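Local coordinates for protein thiosulfate sulfurtransferase (Pseudomonas aeruginosa, PDB 1YT8) that probably transfers sulfane sulfur from thiosulfate to cyanide, as a thiosulfate sulfurtransferase built from repeated rhodanese-like domains, at residues E23-D28 with R62-T67; L53-R58 with H84-S89; Q253-V258 with D331-N336. All blocks are in the same frame, centred on the assembly; numbering follows the deposited sequence.

Contact 1 (E23-D28 with R62-T67); sequences ELALLD and RDTPIT
Leu26 and Thr67 meet on one face of a two-strand pairing, and Ala25, Leu27 and Ile66 meet on the other. Leu26 has CG pointing opposite the backbone N (chi1 177°). This carries Leu26 CD1 across to the partner strand, 4.1 Å from Thr67 CG2. Leu26 CD1 also lies 3.6 Å from Thr67 O. Thr67 keeps its methyl on the Leu26 side. Its OG1 is hydrogen-bonded to Arg9 NE, and the residue also touches Ile14 of helix 11-20. The two segments lead into neighbouring strands of the central parallel sheet of a rhodanese-like domain, with strand order 1-5-4-2-3. Strand 25-28 is the second in the chain and strand 66-69 the fourth, and they lie side by side. Ala25 N gives a hydrogen bond to Pro65 O at 3.0 Å. Ala25 O accepts from Thr67 N at 2.9 Å, and Thr67 O accepts from Leu27 N, also at 2.9 Å. On the other face Ala25 CB lies 4.2 Å from Ile66 CG1, a small group beside a branched one. Leu27 CG stands beside its own backbone N (chi1 -52°). From there Leu27 CD1 reaches obliquely to Ile66 CG2 at 3.9 Å, the other branch of the isoleucine. Leu27 also packs on Ile55 of helix 51-58, which covers this face. Before the strands pair, the Pro65 ring lies against the backbone of Glu23, its CD 3.5 Å from Glu23 O. The Glu23 carboxylate is held by partners beyond this pair: Arg61 meets OE1, while Arg281 and the backbone N of Thr282 meet OE2. Thr64 turns its OG1 back to Arg61 O, and its CG2 is left near Ala25.

Contact 2 (L53-R58 with H84-S89); sequences LEIHAR and HDLGYS. Unlike the reference sequence in segment 84-89: His84 (reference Leu).
His56 and Tyr88 meet through a hydrogen bond at the edge of the imidazole ring. The His56 CB does not aim at the 84-89 segment. The side chain turns there, with CG beside the backbone N (chi1 -70°), and the ring swings across. His56 CG comes to 4.0 Å from Tyr88 OH. His56 ND1 is the donor: it lies 2.9 Å from Tyr88 OH, with an N-H...O angle of 153°. The oxygen sits close to the imidazole plane. His56 CE1 follows along the same edge, 3.8 Å from Tyr88 CE2. At the tip, His56 NE2 lies 2.9 Å from the O of a water, and this water donates to Leu86 O. The rings meet by their edges, with planes 30° apart, and do not stack. In this rhodanese-like domain, helix 51-58 precedes strand 66-69 and helix 75-85 follows it. The contact joins helix 51-58 to the turn that ends helix 75-85. That turn holds a Schellman motif in which Gly87 takes a positive phi, and the chain then turns to bring Tyr88 back. Tyr88 OH has a second partner, Val59 O, just past the end of helix 51-58. With a carbonyl on one bond and ND1 on the other, the hydroxyl is gripped twice and its rotation is likely fixed. Ile55 supplies the apolar part. Its CG2 lies 3.9 Å above one face of the His56 ring, toward the rim. Ile55 CG2 is 4.1 Å from Leu86 CD1, where the two side chains cross at a slant. Ile55 CG1 runs past the tyrosine in the opposite sense, 3.6 Å from Tyr88 CE2. Leu83 of helix 75-85 touches both Ile55 and Tyr88.

Contact 3 (Q253-V258 with D331-N336); sequences QRARAV and DGVRAN
Ala255 packs its methyl against the turn that opens helix 334-344. Its CB is 3.8 Å from Val333 CA and 4.0 Å from Val333 CG1. Asn336 lies one turn further on, its CB 3.6 Å from Ala255 O. Its amide lies against Arg256, with Asn336 ND2 3.7 Å from Arg256 CA. No direct hydrogen bond joins the two segments. A water bridges them, accepting from Arg256 NH1 and Asn336 ND2. Arg256 NE is paired with Asp260 in its own helix, and Asn336 OD1 accepts from Arg266. The turn follows strand 324-328, the fourth strand of its domain. By topology it overlaps the counterpart of the Cys193-Arg198 loop, which binds sulfite after strand 188-192. Polar bonds within the turn set its shape. Asp331 OD2 accepts from the backbone N of Val333 and of Arg334, an Asx turn and an Asx motif leading into the helix, with Val333 at the N-cap position. Asp331 OD1 takes a salt bridge from Arg334 NE at 2.7 Å and a bond from NH2, both from above the carboxylate plane. Asn336 ND2 also reaches back to Gly332 O at 2.9 Å.

Contacts 1 and 2 belong to one rhodanese-like domain and touch each other. Their segments alternate along the chain, and Arg62 of contact 1 packs against His56 of contact 2. Contact 1 is in the sheet, so main-chain bonds carry it. Contact 2 lies beside that sheet, where a helix meets the loop after another helix, and one side-chain bond and apolar packing carry it. Contact 3 stands apart, its centre about 32 Å from that of contact 1 and about 34 Å from that of contact 2. It sets helix 245-262 against the turn and first residues of helix 334-344, by packing and one water. All are mostly buried; partly exposed are Pro65, Leu86, Gly332 and Arg256.

Contact 1 (E23-D28 with R62-T67)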
ATOM      1  N   GLU A  23     -13.428 -15.476   5.597  1.00 13.97           N
ATOM      2  CA  GLU A  23     -12.260 -14.668   5.927  1.00 13.26           C
ATOM      3  C   GLU A  23     -10.990 -15.485   6.064  1.00 13.90           C
ATOM      4  O   GLU A  23     -10.993 -16.573   6.649  1.00 15.49           O
ATOM      5  CB  GLU A  23     -12.489 -13.888   7.219  1.00 14.02           C
ATOM      6  CG  GLU A  23     -13.610 -12.869   7.135  1.00 14.29           C
ATOM      7  CD  GLU A  23     -13.604 -11.911   8.307  1.00 14.63           C
ATOM      8  OE1 GLU A  23     -12.753 -12.077   9.210  1.00 15.28           O
ATOM      9  OE2 GLU A  23     -14.448 -10.991   8.326  1.00 15.79           O
ATOM     10  N   LEU A  24      -9.904 -14.953   5.516  1.00 13.61           N
ATOM     11  CA  LEU A  24      -8.606 -15.606   5.589  1.00 14.66           C
ATOM     12  C   LEU A  24      -7.510 -14.586   5.330  1.00 14.76           C
ATOM     13  O   LEU A  24      -7.731 -13.559   4.681  1.00 13.98           O
ATOM     14  CB  LEU A  24      -8.509 -16.738   4.556  1.00 15.29           C
ATOM     15  CG  LEU A  24      -8.517 -16.377   3.066  1.00 13.72           C
ATOM     16  CD1 LEU A  24      -7.116 -15.978   2.605  1.00 16.14           C
ATOM     17  CD2 LEU A  24      -8.994 -17.574   2.264  1.00 17.65           C
ATOM     18  N   ALA A  25      -6.328 -14.868   5.861  1.00 14.96           N
ATOM     19  CA  ALA A  25      -5.177 -14.008   5.658  1.00 15.11           C
ATOM     20  C   ALA A  25      -4.045 -14.911   5.184  1.00 16.24           C
ATOM     21  O   ALA A  25      -3.553 -15.744   5.943  1.00 16.66           O
ATOM     22  CB  ALA A  25      -4.794 -13.304   6.962  1.00 16.17           C
ATOM     23  N   LEU A  26      -3.673 -14.766   3.915  1.00 13.85           N
ATOM     24  CA  LEU A  26      -2.589 -15.547   3.316  1.00 14.08           C
ATOM     25  C   LEU A  26      -1.402 -14.595   3.282  1.00 14.64           C
ATOM     26  O   LEU A  26      -1.347 -13.692   2.446  1.00 13.64           O
ATOM     27  CB  LEU A  26      -2.967 -15.973   1.896  1.00 11.37           C
ATOM     28  CG  LEU A  26      -1.927 -16.747   1.086  1.00 12.41           C
ATOM     29  CD1 LEU A  26      -1.552 -18.028   1.819  1.00 11.86           C
ATOM     30  CD2 LEU A  26      -2.491 -17.066  -0.289  1.00 12.18           C
ATOM     31  N   LEU A  27      -0.453 -14.800   4.189  1.00 13.50           N
ATOM     32  CA  LEU A  27       0.691 -13.905   4.295  1.00 13.00           C
ATOM     33  C   LEU A  27       2.030 -14.435   3.800  1.00 12.32           C
ATOM     34  O   LEU A  27       2.507 -15.475   4.254  1.00 14.07           O
ATOM     35  CB  LEU A  27       0.849 -13.465   5.753  1.00 13.73           C
ATOM     36  CG  LEU A  27      -0.379 -12.880   6.456  1.00 14.07           C
ATOM     37  CD1 LEU A  27      -0.046 -12.596   7.920  1.00 14.36           C
ATOM     38  CD2 LEU A  27      -0.818 -11.606   5.747  1.00 15.92           C
ATOM     39  N   ASP A  28       2.632 -13.699   2.871  1.00 13.23           N
ATOM     40  CA  ASP A  28       3.944 -14.036   2.332  1.00 12.25           C
ATOM     41  C   ASP A  28       4.881 -13.281   3.277  1.00 13.20           C
ATOM     42  O   ASP A  28       4.886 -12.049   3.291  1.00 13.23           O
ATOM     43  CB  ASP A  28       4.089 -13.489   0.911  1.00 12.41           C
ATOM     44  CG  ASP A  28       5.361 -13.966   0.220  1.00 14.07           C
ATOM     45  OD1 ASP A  28       6.411 -14.086   0.892  1.00 14.29           O
ATOM     46  OD2 ASP A  28       5.314 -14.209  -1.004  1.00 14.06           O
ATOM     47  N   ARG A  62      -8.121 -11.796  16.127  1.00 19.67           N
ATOM     48  CA  ARG A  62      -7.154 -12.768  16.614  1.00 19.78           C
ATOM     49  C   ARG A  62      -7.417 -14.212  16.201  1.00 18.85           C
ATOM     50  O   ARG A  62      -6.490 -15.021  16.172  1.00 20.36           O
ATOM     51  CB  ARG A  62      -7.038 -12.673  18.139  1.00 21.83           C
ATOM     52  CG  ARG A  62      -6.591 -11.298  18.647  1.00 25.06           C
ATOM     53  CD  ARG A  62      -5.214 -10.904  18.126  1.00 28.02           C
ATOM     54  NE  ARG A  62      -4.673  -9.726  18.810  1.00 30.06           N
ATOM     55  CZ  ARG A  62      -4.998  -8.465  18.538  1.00 30.98           C
ATOM     56  NH1 ARG A  62      -5.872  -8.181  17.583  1.00 31.62           N
ATOM     57  NH2 ARG A  62      -4.449  -7.478  19.236  1.00 32.19           N
ATOM     58  N   ASP A  63      -8.663 -14.546  15.876  1.00 18.75           N
ATOM     59  CA  ASP A  63      -8.967 -15.913  15.465  1.00 19.09           C
ATOM     60  C   ASP A  63      -9.185 -16.051  13.954  1.00 17.71           C
ATOM     61  O   ASP A  63      -9.833 -16.989  13.492  1.00 17.04           O
ATOM     62  CB  ASP A  63     -10.174 -16.458  16.251  1.00 22.01           C
ATOM     63  CG  ASP A  63     -11.489 -15.818  15.844  1.00 26.26           C
ATOM     64  OD1 ASP A  63     -11.489 -14.626  15.473  1.00 27.25           O
ATOM     65  OD2 ASP A  63     -12.529 -16.512  15.913  1.00 28.84           O
ATOM     66  N   THR A  64      -8.637 -15.111  13.188  1.00 17.75           N
ATOM     67  CA  THR A  64      -8.739 -15.158  11.727  1.00 17.36           C
ATOM     68  C   THR A  64      -7.861 -16.310  11.243  1.00 14.75           C
ATOM     69  O   THR A  64      -6.757 -16.506  11.752  1.00 16.39           O
ATOM     70  CB  THR A  64      -8.178 -13.875  11.060  1.00 18.00           C
ATOM     71  OG1 THR A  64      -8.924 -12.732  11.486  1.00 19.56           O
ATOM     72  CG2 THR A  64      -8.246 -13.989   9.539  1.00 17.05           C
ATOM     73  N   PRO A  65      -8.343 -17.099  10.272  1.00 16.29           N
ATOM     74  CA  PRO A  65      -7.509 -18.202   9.782  1.00 14.99           C
ATOM     75  C   PRO A  65      -6.312 -17.605   9.036  1.00 15.50           C
ATOM     76  O   PRO A  65      -6.459 -17.088   7.928  1.00 15.27           O
ATOM     77  CB  PRO A  65      -8.448 -18.955   8.844  1.00 15.87           C
ATOM     78  CG  PRO A  65      -9.801 -18.709   9.458  1.00 16.73           C
ATOM     79  CD  PRO A  65      -9.729 -17.239   9.791  1.00 14.29           C
ATOM     80  N   ILE A  66      -5.137 -17.662   9.651  1.00 14.21           N
ATOM     81  CA  ILE A  66      -3.931 -17.119   9.036  1.00 13.04           C
ATOM     82  C   ILE A  66      -3.042 -18.236   8.508  1.00 14.21           C
ATOM     83  O   ILE A  66      -2.763 -19.203   9.214  1.00 11.52           O
ATOM     84  CB  ILE A  66      -3.095 -16.308  10.048  1.00 14.25           C
ATOM     85  CG1 ILE A  66      -3.914 -15.147  10.601  1.00 11.44           C
ATOM     86  CG2 ILE A  66      -1.816 -15.790   9.380  1.00 14.43           C
ATOM     87  CD1 ILE A  66      -3.242 -14.454  11.770  1.00 15.00           C
ATOM     88  N   THR A  67      -2.602 -18.094   7.262  1.00 13.77           N
ATOM     89  CA  THR A  67      -1.718 -19.076   6.644  1.00 13.65           C
ATOM     90  C   THR A  67      -0.488 -18.327   6.127  1.00 14.41           C
ATOM     91  O   THR A  67      -0.591 -17.501   5.218  1.00 13.59           O
ATOM     92  CB  THR A  67      -2.408 -19.806   5.464  1.00 12.98           C
ATOM     93  OG1 THR A  67      -3.581 -20.488   5.935  1.00 14.36           O
ATOM     94  CG2 THR A  67      -1.461 -20.827   4.840  1.00 12.68           C
TER

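Contact 2 (L53-R58 with H84-S89)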
ATOM      1  N   LEU A  53       4.821  -4.917  13.646  1.00 17.28           N
ATOM      2  CA  LEU A  53       4.429  -3.526  13.454  1.00 17.95           C
ATOM      3  C   LEU A  53       3.123  -3.328  12.686  1.00 17.99           C
ATOM      4  O   LEU A  53       2.499  -2.271  12.789  1.00 18.61           O
ATOM      5  CB  LEU A  53       5.541  -2.768  12.724  1.00 18.14           C
ATOM      6  CG  LEU A  53       6.943  -2.738  13.339  1.00 22.11           C
ATOM      7  CD1 LEU A  53       7.897  -2.030  12.383  1.00 23.69           C
ATOM      8  CD2 LEU A  53       6.909  -2.032  14.679  1.00 24.46           C
ATOM      9  N   GLU A  54       2.701  -4.337  11.931  1.00 16.83           N
ATOM     10  CA  GLU A  54       1.489  -4.195  11.127  1.00 16.31           C
ATOM     11  C   GLU A  54       0.396  -5.239  11.311  1.00 15.45           C
ATOM     12  O   GLU A  54      -0.748  -5.007  10.916  1.00 13.89           O
ATOM     13  CB  GLU A  54       1.866  -4.164   9.641  1.00 16.76           C
ATOM     14  CG  GLU A  54       2.788  -3.024   9.247  1.00 17.49           C
ATOM     15  CD  GLU A  54       3.130  -3.032   7.763  1.00 18.50           C
ATOM     16  OE1 GLU A  54       2.570  -3.865   7.018  1.00 18.20           O
ATOM     17  OE2 GLU A  54       3.956  -2.199   7.339  1.00 18.62           O
ATOM     18  N   ILE A  55       0.731  -6.378  11.905  1.00 15.70           N
ATOM     19  CA  ILE A  55      -0.244  -7.452  12.061  1.00 15.37           C
ATOM     20  C   ILE A  55      -1.561  -7.074  12.741  1.00 13.93           C
ATOM     21  O   ILE A  55      -2.629  -7.468  12.272  1.00 14.57           O
ATOM     22  CB  ILE A  55       0.391  -8.674  12.781  1.00 15.98           C
ATOM     23  CG1 ILE A  55      -0.522  -9.895  12.637  1.00 15.25           C
ATOM     24  CG2 ILE A  55       0.653  -8.353  14.252  1.00 15.58           C
ATOM     25  CD1 ILE A  55      -0.624 -10.420  11.206  1.00 16.17           C
ATOM     26  N   HIS A  56      -1.508  -6.302  13.822  1.00 15.47           N
ATOM     27  CA  HIS A  56      -2.742  -5.938  14.513  1.00 16.67           C
ATOM     28  C   HIS A  56      -3.656  -5.024  13.708  1.00 17.67           C
ATOM     29  O   HIS A  56      -4.856  -4.953  13.974  1.00 17.82           O
ATOM     30  CB  HIS A  56      -2.436  -5.306  15.874  1.00 17.76           C
ATOM     31  CG  HIS A  56      -1.898  -6.280  16.874  1.00 18.59           C
ATOM     32  ND1 HIS A  56      -2.198  -7.625  16.829  1.00 18.97           N
ATOM     33  CD2 HIS A  56      -1.102  -6.107  17.955  1.00 20.59           C
ATOM     34  CE1 HIS A  56      -1.610  -8.238  17.841  1.00 20.21           C
ATOM     35  NE2 HIS A  56      -0.940  -7.341  18.540  1.00 20.95           N
ATOM     36  N   ALA A  57      -3.097  -4.334  12.720  1.00 17.01           N
ATOM     37  CA  ALA A  57      -3.897  -3.449  11.886  1.00 15.89           C
ATOM     38  C   ALA A  57      -4.407  -4.185  10.647  1.00 15.00           C
ATOM     39  O   ALA A  57      -5.556  -4.012  10.247  1.00 16.10           O
ATOM     40  CB  ALA A  57      -3.072  -2.229  11.465  1.00 15.24           C
ATOM     41  N   ARG A  58      -3.560  -5.016  10.050  1.00 14.26           N
ATOM     42  CA  ARG A  58      -3.942  -5.747   8.841  1.00 14.75           C
ATOM     43  C   ARG A  58      -4.760  -7.015   9.100  1.00 13.79           C
ATOM     44  O   ARG A  58      -5.525  -7.451   8.240  1.00 14.12           O
ATOM     45  CB  ARG A  58      -2.684  -6.066   8.024  1.00 16.85           C
ATOM     46  CG  ARG A  58      -1.931  -4.805   7.615  1.00 18.33           C
ATOM     47  CD  ARG A  58      -0.632  -5.099   6.899  1.00 17.18           C
ATOM     48  NE  ARG A  58      -0.835  -5.671   5.573  1.00 17.92           N
ATOM     49  CZ  ARG A  58       0.157  -5.978   4.748  1.00 19.83           C
ATOM     50  NH1 ARG A  58       1.412  -5.759   5.119  1.00 19.21           N
ATOM     51  NH2 ARG A  58      -0.101  -6.506   3.557  1.00 18.79           N
ATOM     52  N   HIS A  84       1.605 -16.877  17.136  1.00 18.14           N
ATOM     53  CA  HIS A  84       0.965 -17.574  18.232  1.00 19.22           C
ATOM     54  C   HIS A  84       1.206 -16.834  19.540  1.00 20.01           C
ATOM     55  O   HIS A  84       0.296 -16.629  20.338  1.00 20.10           O
ATOM     56  CB  HIS A  84       1.497 -19.004  18.320  1.00 19.97           C
ATOM     57  CG  HIS A  84       0.975 -19.762  19.515  1.00 20.88           C
ATOM     58  ND1 HIS A  84      -0.234 -20.426  19.506  1.00 24.09           N
ATOM     59  CD2 HIS A  84       1.429 -19.843  20.790  1.00 21.80           C
ATOM     60  CE1 HIS A  84      -0.506 -20.879  20.720  1.00 24.68           C
ATOM     61  NE2 HIS A  84       0.490 -20.536  21.520  1.00 23.14           N
ATOM     62  N   ASP A  85       2.450 -16.429  19.744  1.00 21.96           N
ATOM     63  CA  ASP A  85       2.829 -15.685  20.937  1.00 22.13           C
ATOM     64  C   ASP A  85       2.178 -14.295  21.020  1.00 22.39           C
ATOM     65  O   ASP A  85       2.075 -13.708  22.100  1.00 22.02           O
ATOM     66  CB  ASP A  85       4.351 -15.577  21.008  1.00 26.24           C
ATOM     67  CG  ASP A  85       5.012 -16.939  21.154  1.00 29.57           C
ATOM     68  OD1 ASP A  85       4.479 -17.788  21.902  1.00 32.46           O
ATOM     69  OD2 ASP A  85       6.061 -17.174  20.525  1.00 32.10           O
ATOM     70  N   LEU A  86       1.734 -13.771  19.881  1.00 21.71           N
ATOM     71  CA  LEU A  86       1.068 -12.468  19.870  1.00 19.83           C
ATOM     72  C   LEU A  86      -0.424 -12.616  20.151  1.00 19.60           C
ATOM     73  O   LEU A  86      -1.149 -11.627  20.258  1.00 20.66           O
ATOM     74  CB  LEU A  86       1.274 -11.747  18.530  1.00 20.55           C
ATOM     75  CG  LEU A  86       2.689 -11.208  18.291  1.00 23.11           C
ATOM     76  CD1 LEU A  86       2.800 -10.644  16.888  1.00 24.68           C
ATOM     77  CD2 LEU A  86       3.011 -10.148  19.333  1.00 24.10           C
ATOM     78  N   GLY A  87      -0.878 -13.861  20.262  1.00 19.81           N
ATOM     79  CA  GLY A  87      -2.279 -14.103  20.550  1.00 18.34           C
ATOM     80  C   GLY A  87      -3.152 -14.640  19.428  1.00 18.35           C
ATOM     81  O   GLY A  87      -4.352 -14.817  19.624  1.00 21.53           O
ATOM     82  N   TYR A  88      -2.583 -14.891  18.253  1.00 17.70           N
ATOM     83  CA  TYR A  88      -3.377 -15.418  17.144  1.00 18.73           C
ATOM     84  C   TYR A  88      -3.601 -16.918  17.333  1.00 18.52           C
ATOM     85  O   TYR A  88      -2.655 -17.699  17.408  1.00 20.38           O
ATOM     86  CB  TYR A  88      -2.689 -15.094  15.817  1.00 19.24           C
ATOM     87  CG  TYR A  88      -2.790 -13.619  15.495  1.00 18.89           C
ATOM     88  CD1 TYR A  88      -3.942 -13.091  14.908  1.00 17.53           C
ATOM     89  CD2 TYR A  88      -1.766 -12.736  15.845  1.00 19.07           C
ATOM     90  CE1 TYR A  88      -4.078 -11.722  14.680  1.00 17.69           C
ATOM     91  CE2 TYR A  88      -1.891 -11.360  15.623  1.00 19.01           C
ATOM     92  CZ  TYR A  88      -3.049 -10.862  15.041  1.00 19.29           C
ATOM     93  OH  TYR A  88      -3.181  -9.507  14.831  1.00 17.85           O
ATOM     94  N   SER A  89      -4.872 -17.299  17.407  1.00 19.28           N
ATOM     95  CA  SER A  89      -5.280 -18.678  17.667  1.00 20.11           C
ATOM     96  C   SER A  89      -5.471 -19.656  16.514  1.00 19.22           C
ATOM     97  O   SER A  89      -5.678 -20.845  16.757  1.00 21.12           O
ATOM     98  CB  SER A  89      -6.571 -18.658  18.488  1.00 22.33           C
ATOM     99  OG  SER A  89      -7.601 -17.997  17.771  1.00 23.64           O
TER
HETATM  100  O   HOH W   1      -0.423  -8.827  20.920  1.00 27.36           O

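Contact 3 (Q253-V258 with D331-N336)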
ATOM      1  N   GLN A 253     -24.909  13.132  -5.493  1.00 20.52           N
ATOM      2  CA  GLN A 253     -26.075  12.412  -5.979  1.00 21.37           C
ATOM      3  C   GLN A 253     -25.652  11.367  -7.009  1.00 21.42           C
ATOM      4  O   GLN A 253     -26.129  10.234  -6.984  1.00 20.98           O
ATOM      5  CB  GLN A 253     -27.078  13.391  -6.599  1.00 24.37           C
ATOM      6  CG  GLN A 253     -28.365  12.741  -7.070  1.00 30.33           C
ATOM      7  CD  GLN A 253     -29.485  13.747  -7.267  1.00 35.17           C
ATOM      8  OE1 GLN A 253     -29.890  14.433  -6.326  1.00 37.68           O
ATOM      9  NE2 GLN A 253     -29.992  13.839  -8.492  1.00 36.22           N
ATOM     10  N   ARG A 254     -24.746  11.751  -7.905  1.00 19.47           N
ATOM     11  CA  ARG A 254     -24.252  10.844  -8.940  1.00 20.66           C
ATOM     12  C   ARG A 254     -23.461   9.690  -8.321  1.00 17.53           C
ATOM     13  O   ARG A 254     -23.627   8.531  -8.712  1.00 16.55           O
ATOM     14  CB  ARG A 254     -23.345  11.596  -9.917  1.00 21.89           C
ATOM     15  CG  ARG A 254     -24.010  12.727 -10.685  1.00 27.08           C
ATOM     16  CD  ARG A 254     -24.872  12.217 -11.822  1.00 31.28           C
ATOM     17  NE  ARG A 254     -25.202  13.294 -12.754  1.00 36.89           N
ATOM     18  CZ  ARG A 254     -25.782  13.115 -13.936  1.00 37.86           C
ATOM     19  NH1 ARG A 254     -26.103  11.893 -14.342  1.00 39.85           N
ATOM     20  NH2 ARG A 254     -26.035  14.158 -14.717  1.00 39.68           N
ATOM     21  N   ALA A 255     -22.598  10.020  -7.362  1.00 16.78           N
ATOM     22  CA  ALA A 255     -21.769   9.025  -6.683  1.00 16.79           C
ATOM     23  C   ALA A 255     -22.610   8.013  -5.914  1.00 18.43           C
ATOM     24  O   ALA A 255     -22.353   6.811  -5.971  1.00 18.34           O
ATOM     25  CB  ALA A 255     -20.795   9.718  -5.730  1.00 15.30           C
ATOM     26  N   ARG A 256     -23.609   8.498  -5.185  1.00 18.74           N
ATOM     27  CA  ARG A 256     -24.474   7.606  -4.425  1.00 17.86           C
ATOM     28  C   ARG A 256     -25.174   6.624  -5.365  1.00 17.95           C
ATOM     29  O   ARG A 256     -25.373   5.459  -5.019  1.00 18.00           O
ATOM     30  CB  ARG A 256     -25.506   8.416  -3.626  1.00 16.96           C
ATOM     31  CG  ARG A 256     -26.527   7.572  -2.860  1.00 18.85           C
ATOM     32  CD  ARG A 256     -25.871   6.515  -1.968  1.00 18.94           C
ATOM     33  NE  ARG A 256     -26.864   5.788  -1.179  1.00 18.06           N
ATOM     34  CZ  ARG A 256     -27.402   6.242  -0.051  1.00 19.96           C
ATOM     35  NH1 ARG A 256     -27.039   7.421   0.436  1.00 19.98           N
ATOM     36  NH2 ARG A 256     -28.321   5.525   0.584  1.00 23.84           N
ATOM     37  N   ALA A 257     -25.539   7.090  -6.555  1.00 17.60           N
ATOM     38  CA  ALA A 257     -26.201   6.229  -7.529  1.00 18.45           C
ATOM     39  C   ALA A 257     -25.244   5.129  -7.996  1.00 18.00           C
ATOM     40  O   ALA A 257     -25.647   3.978  -8.186  1.00 17.77           O
ATOM     41  CB  ALA A 257     -26.682   7.054  -8.722  1.00 20.05           C
ATOM     42  N   VAL A 258     -23.976   5.484  -8.187  1.00 17.44           N
ATOM     43  CA  VAL A 258     -22.978   4.507  -8.615  1.00 17.53           C
ATOM     44  C   VAL A 258     -22.790   3.456  -7.521  1.00 16.65           C
ATOM     45  O   VAL A 258     -22.733   2.257  -7.799  1.00 17.03           O
ATOM     46  CB  VAL A 258     -21.621   5.189  -8.911  1.00 17.68           C
ATOM     47  CG1 VAL A 258     -20.567   4.140  -9.270  1.00 18.61           C
ATOM     48  CG2 VAL A 258     -21.786   6.175 -10.059  1.00 16.24           C
ATOM     49  N   ASP A 331     -18.204  14.417   2.367  1.00 18.65           N
ATOM     50  CA  ASP A 331     -18.660  15.080   1.150  1.00 18.24           C
ATOM     51  C   ASP A 331     -19.734  14.329   0.372  1.00 17.30           C
ATOM     52  O   ASP A 331     -20.403  14.910  -0.482  1.00 19.49           O
ATOM     53  CB  ASP A 331     -17.464  15.309   0.228  1.00 18.74           C
ATOM     54  CG  ASP A 331     -16.676  14.037  -0.016  1.00 19.28           C
ATOM     55  OD1 ASP A 331     -15.855  13.673   0.856  1.00 19.91           O
ATOM     56  OD2 ASP A 331     -16.892  13.392  -1.066  1.00 18.22           O
ATOM     57  N   GLY A 332     -19.881  13.037   0.643  1.00 17.65           N
ATOM     58  CA  GLY A 332     -20.882  12.250  -0.057  1.00 15.92           C
ATOM     59  C   GLY A 332     -20.475  11.768  -1.442  1.00 16.16           C
ATOM     60  O   GLY A 332     -21.309  11.263  -2.190  1.00 17.69           O
ATOM     61  N   VAL A 333     -19.199  11.913  -1.789  1.00 16.30           N
ATOM     62  CA  VAL A 333     -18.715  11.477  -3.097  1.00 15.23           C
ATOM     63  C   VAL A 333     -17.574  10.464  -3.015  1.00 14.11           C
ATOM     64  O   VAL A 333     -17.663   9.369  -3.564  1.00 14.74           O
ATOM     65  CB  VAL A 333     -18.207  12.674  -3.942  1.00 15.68           C
ATOM     66  CG1 VAL A 333     -17.605  12.168  -5.257  1.00 16.16           C
ATOM     67  CG2 VAL A 333     -19.349  13.640  -4.234  1.00 18.04           C
ATOM     68  N   ARG A 334     -16.503  10.843  -2.329  1.00 13.52           N
ATOM     69  CA  ARG A 334     -15.313  10.004  -2.213  1.00 13.92           C
ATOM     70  C   ARG A 334     -15.521   8.592  -1.685  1.00 14.50           C
ATOM     71  O   ARG A 334     -15.045   7.627  -2.289  1.00 13.91           O
ATOM     72  CB  ARG A 334     -14.260  10.741  -1.388  1.00 12.29           C
ATOM     73  CG  ARG A 334     -13.761  11.993  -2.095  1.00 14.49           C
ATOM     74  CD  ARG A 334     -12.725  12.746  -1.290  1.00 15.59           C
ATOM     75  NE  ARG A 334     -13.321  13.435  -0.149  1.00 16.16           N
ATOM     76  CZ  ARG A 334     -12.684  14.336   0.590  1.00 18.45           C
ATOM     77  NH1 ARG A 334     -11.428  14.660   0.311  1.00 15.98           N
ATOM     78  NH2 ARG A 334     -13.310  14.922   1.602  1.00 17.53           N
ATOM     79  N   ALA A 335     -16.224   8.464  -0.567  1.00 13.85           N
ATOM     80  CA  ALA A 335     -16.484   7.150   0.002  1.00 14.73           C
ATOM     81  C   ALA A 335     -17.380   6.334  -0.937  1.00 13.19           C
ATOM     82  O   ALA A 335     -17.125   5.156  -1.171  1.00 11.54           O
ATOM     83  CB  ALA A 335     -17.136   7.291   1.378  1.00 14.55           C
ATOM     84  N   ASN A 336     -18.421   6.958  -1.485  1.00 12.92           N
ATOM     85  CA  ASN A 336     -19.317   6.251  -2.397  1.00 12.87           C
ATOM     86  C   ASN A 336     -18.585   5.716  -3.624  1.00 12.96           C
ATOM     87  O   ASN A 336     -18.785   4.563  -4.010  1.00 12.81           O
ATOM     88  CB  ASN A 336     -20.471   7.154  -2.868  1.00 12.79           C
ATOM     89  CG  ASN A 336     -21.584   7.277  -1.838  1.00 16.37           C
ATOM     90  OD1 ASN A 336     -21.978   6.294  -1.205  1.00 14.63           O
ATOM     91  ND2 ASN A 336     -22.113   8.489  -1.685  1.00 16.85           N
TER
HETATM   92  O   HOH W   2     -24.477   8.919   0.197  1.00 19.74           O